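Local structure of transcription activator HlyU (Vibrio vulnificus, 3JTH) at residues L29-N34 against C43-L48. The protein probably acts as a dimeric DNA-binding transcriptional activator of the ArsR family, with the toxin gene rtxA its likely target. Numbering follows the deposited sequence.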
loop_
_atom_site.group_PDB
_atom_site.type_symbol
_atom_site.label_atom_id
_atom_site.label_comp_id
_atom_site.label_asym_id
_atom_site.label_seq_id
_atom_site.Cartn_x
_atom_site.Cartn_y
_atom_site.Cartn_z
ATOM N N LEU A 29 5.106 11.082 4.464
ATOM C CA LEU A 29 5.625 10.679 3.165
ATOM C C LEU A 29 5.012 11.529 2.049
ATOM O O LEU A 29 5.713 11.955 1.129
ATOM C CB LEU A 29 5.319 9.204 2.932
ATOM C CG LEU A 29 6.129 8.246 3.817
ATOM C CD1 LEU A 29 5.556 6.842 3.711
ATOM C CD2 LEU A 29 7.592 8.287 3.398
ATOM N N CYS A 30 3.707 11.776 2.139
ATOM C CA CYS A 30 3.010 12.566 1.134
ATOM C C CYS A 30 3.566 13.989 1.088
ATOM O O CYS A 30 3.744 14.555 0.008
ATOM C CB CYS A 30 1.509 12.588 1.443
ATOM S SG CYS A 30 0.752 10.938 1.548
HETATM N N MSE A 31 3.849 14.554 2.263
HETATM C CA MSE A 31 4.384 15.903 2.372
HETATM C C MSE A 31 5.769 16.030 1.770
HETATM O O MSE A 31 6.167 17.119 1.336
HETATM C CB MSE A 31 4.448 16.336 3.840
HETATM C CG MSE A 31 3.113 16.724 4.437
HETATM SE SE MSE A 31 2.275 18.152 3.431
HETATM C CE MSE A 31 3.560 19.552 3.798
ATOM N N LEU A 32 6.509 14.923 1.759
ATOM C CA LEU A 32 7.866 14.927 1.220
ATOM C C LEU A 32 7.883 14.633 -0.263
ATOM O O LEU A 32 8.947 14.468 -0.850
ATOM C CB LEU A 32 8.758 13.912 1.961
ATOM C CG LEU A 32 8.864 14.206 3.463
ATOM C CD1 LEU A 32 9.769 13.207 4.171
ATOM C CD2 LEU A 32 9.391 15.618 3.630
ATOM N N HIS A 33 6.697 14.561 -0.859
ATOM C CA HIS A 33 6.577 14.303 -2.286
ATOM C C HIS A 33 7.264 15.420 -3.073
ATOM O O HIS A 33 6.822 16.571 -3.061
ATOM C CB HIS A 33 5.105 14.212 -2.692
ATOM C CG HIS A 33 4.892 14.154 -4.173
ATOM N ND1 HIS A 33 5.481 13.194 -4.972
ATOM C CD2 HIS A 33 4.179 14.949 -5.006
ATOM C CE1 HIS A 33 5.142 13.404 -6.229
ATOM N NE2 HIS A 33 4.351 14.464 -6.279
ATOM N N ASN A 34 8.349 15.067 -3.753
ATOM C CA ASN A 34 9.115 16.025 -4.544
ATOM C C ASN A 34 9.575 17.279 -3.796
ATOM O O ASN A 34 9.572 18.387 -4.348
ATOM C CB ASN A 34 8.333 16.429 -5.798
ATOM C CG ASN A 34 8.604 15.504 -6.980
ATOM O OD1 ASN A 34 7.871 15.523 -7.961
ATOM N ND2 ASN A 34 9.665 14.702 -6.893
ATOM N N CYS A 43 6.066 19.824 11.344
ATOM C CA CYS A 43 5.167 19.834 12.489
ATOM C C CYS A 43 4.068 20.875 12.332
ATOM O O CYS A 43 2.934 20.653 12.765
ATOM C CB CYS A 43 5.949 20.037 13.803
ATOM S SG CYS A 43 6.970 21.508 13.918
ATOM N N ALA A 44 4.385 21.990 11.678
ATOM C CA ALA A 44 3.394 23.039 11.477
ATOM C C ALA A 44 2.397 22.681 10.381
ATOM O O ALA A 44 1.205 22.953 10.521
ATOM C CB ALA A 44 4.079 24.377 11.155
ATOM N N LYS A 45 2.873 22.066 9.301
ATOM C CA LYS A 45 1.989 21.686 8.200
ATOM C C LYS A 45 1.156 20.449 8.511
ATOM O O LYS A 45 0.185 20.173 7.815
ATOM C CB LYS A 45 2.778 21.459 6.899
ATOM C CG LYS A 45 3.579 22.667 6.440
ATOM C CD LYS A 45 3.909 22.622 4.943
ATOM C CE LYS A 45 2.711 23.058 4.084
ATOM N NZ LYS A 45 3.008 23.093 2.623
ATOM N N LEU A 46 1.523 19.706 9.552
ATOM C CA LEU A 46 0.762 18.514 9.939
ATOM C C LEU A 46 0.147 18.648 11.344
ATOM O O LEU A 46 -0.651 17.792 11.782
ATOM C CB LEU A 46 1.660 17.271 9.892
ATOM C CG LEU A 46 2.314 16.915 8.553
ATOM C CD1 LEU A 46 3.011 15.574 8.682
ATOM C CD2 LEU A 46 1.265 16.835 7.465
ATOM N N GLN A 47 0.506 19.729 12.037
ATOM C CA GLN A 47 0.027 19.977 13.395
ATOM C C GLN A 47 0.341 18.754 14.232
ATOM O O GLN A 47 -0.523 18.188 14.915
ATOM C CB GLN A 47 -1.482 20.245 13.407
ATOM C CG GLN A 47 -1.919 21.362 12.472
ATOM C CD GLN A 47 -2.116 20.880 11.049
ATOM O OE1 GLN A 47 -2.939 20.003 10.793
ATOM N NE2 GLN A 47 -1.359 21.446 10.115
ATOM N N LEU A 48 1.600 18.349 14.163
ATOM C CA LEU A 48 2.084 17.187 14.885
ATOM C C LEU A 48 3.135 17.686 15.870
ATOM O O LEU A 48 3.938 18.558 15.535
ATOM C CB LEU A 48 2.688 16.199 13.877
ATOM C CG LEU A 48 2.919 14.733 14.247
ATOM C CD1 LEU A 48 1.657 14.134 14.869
ATOM C CD2 LEU A 48 3.317 13.969 12.986
#
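Selenomethionine Met-31, in the last turn of helix 23-31, bridges to Lys-45 and Leu-46 at the end of helix 39-46. The helix ends stand well apart, 8.6 Å between the CA atoms of Met-31 and Lys-45, and side chains alone span the gap; no hydrogen bond joins the two segments. On the buried side, Met-31 CG lies 3.5 Å from Leu-46 CD2, the two side chains running past each other in opposite directions. Bends at chi2 (-57°) and chi3 (-66°) then curl the selenomethionine chain, which places CE against the lysine and not Leu-46. There the methyl sits 3.3 Å from Lys-45 CD, shorter than normal van der Waals contact, and 3.6 Å from Lys-45 CE. This outer half is the solvent side: Lys-45 is exposed, although its chain from CB to NZ lies across the methyl, whereas Leu-46 is buried. Leu-46 also packs on Ile-28 of helix 23-31 and on Met-6 of the second subunit. The contact thus ties helix 23-31 to helix 39-46, the first helix of the helix-turn-helix, within the winged domain; the turn after it leads to helix 50-62, probably the recognition helix.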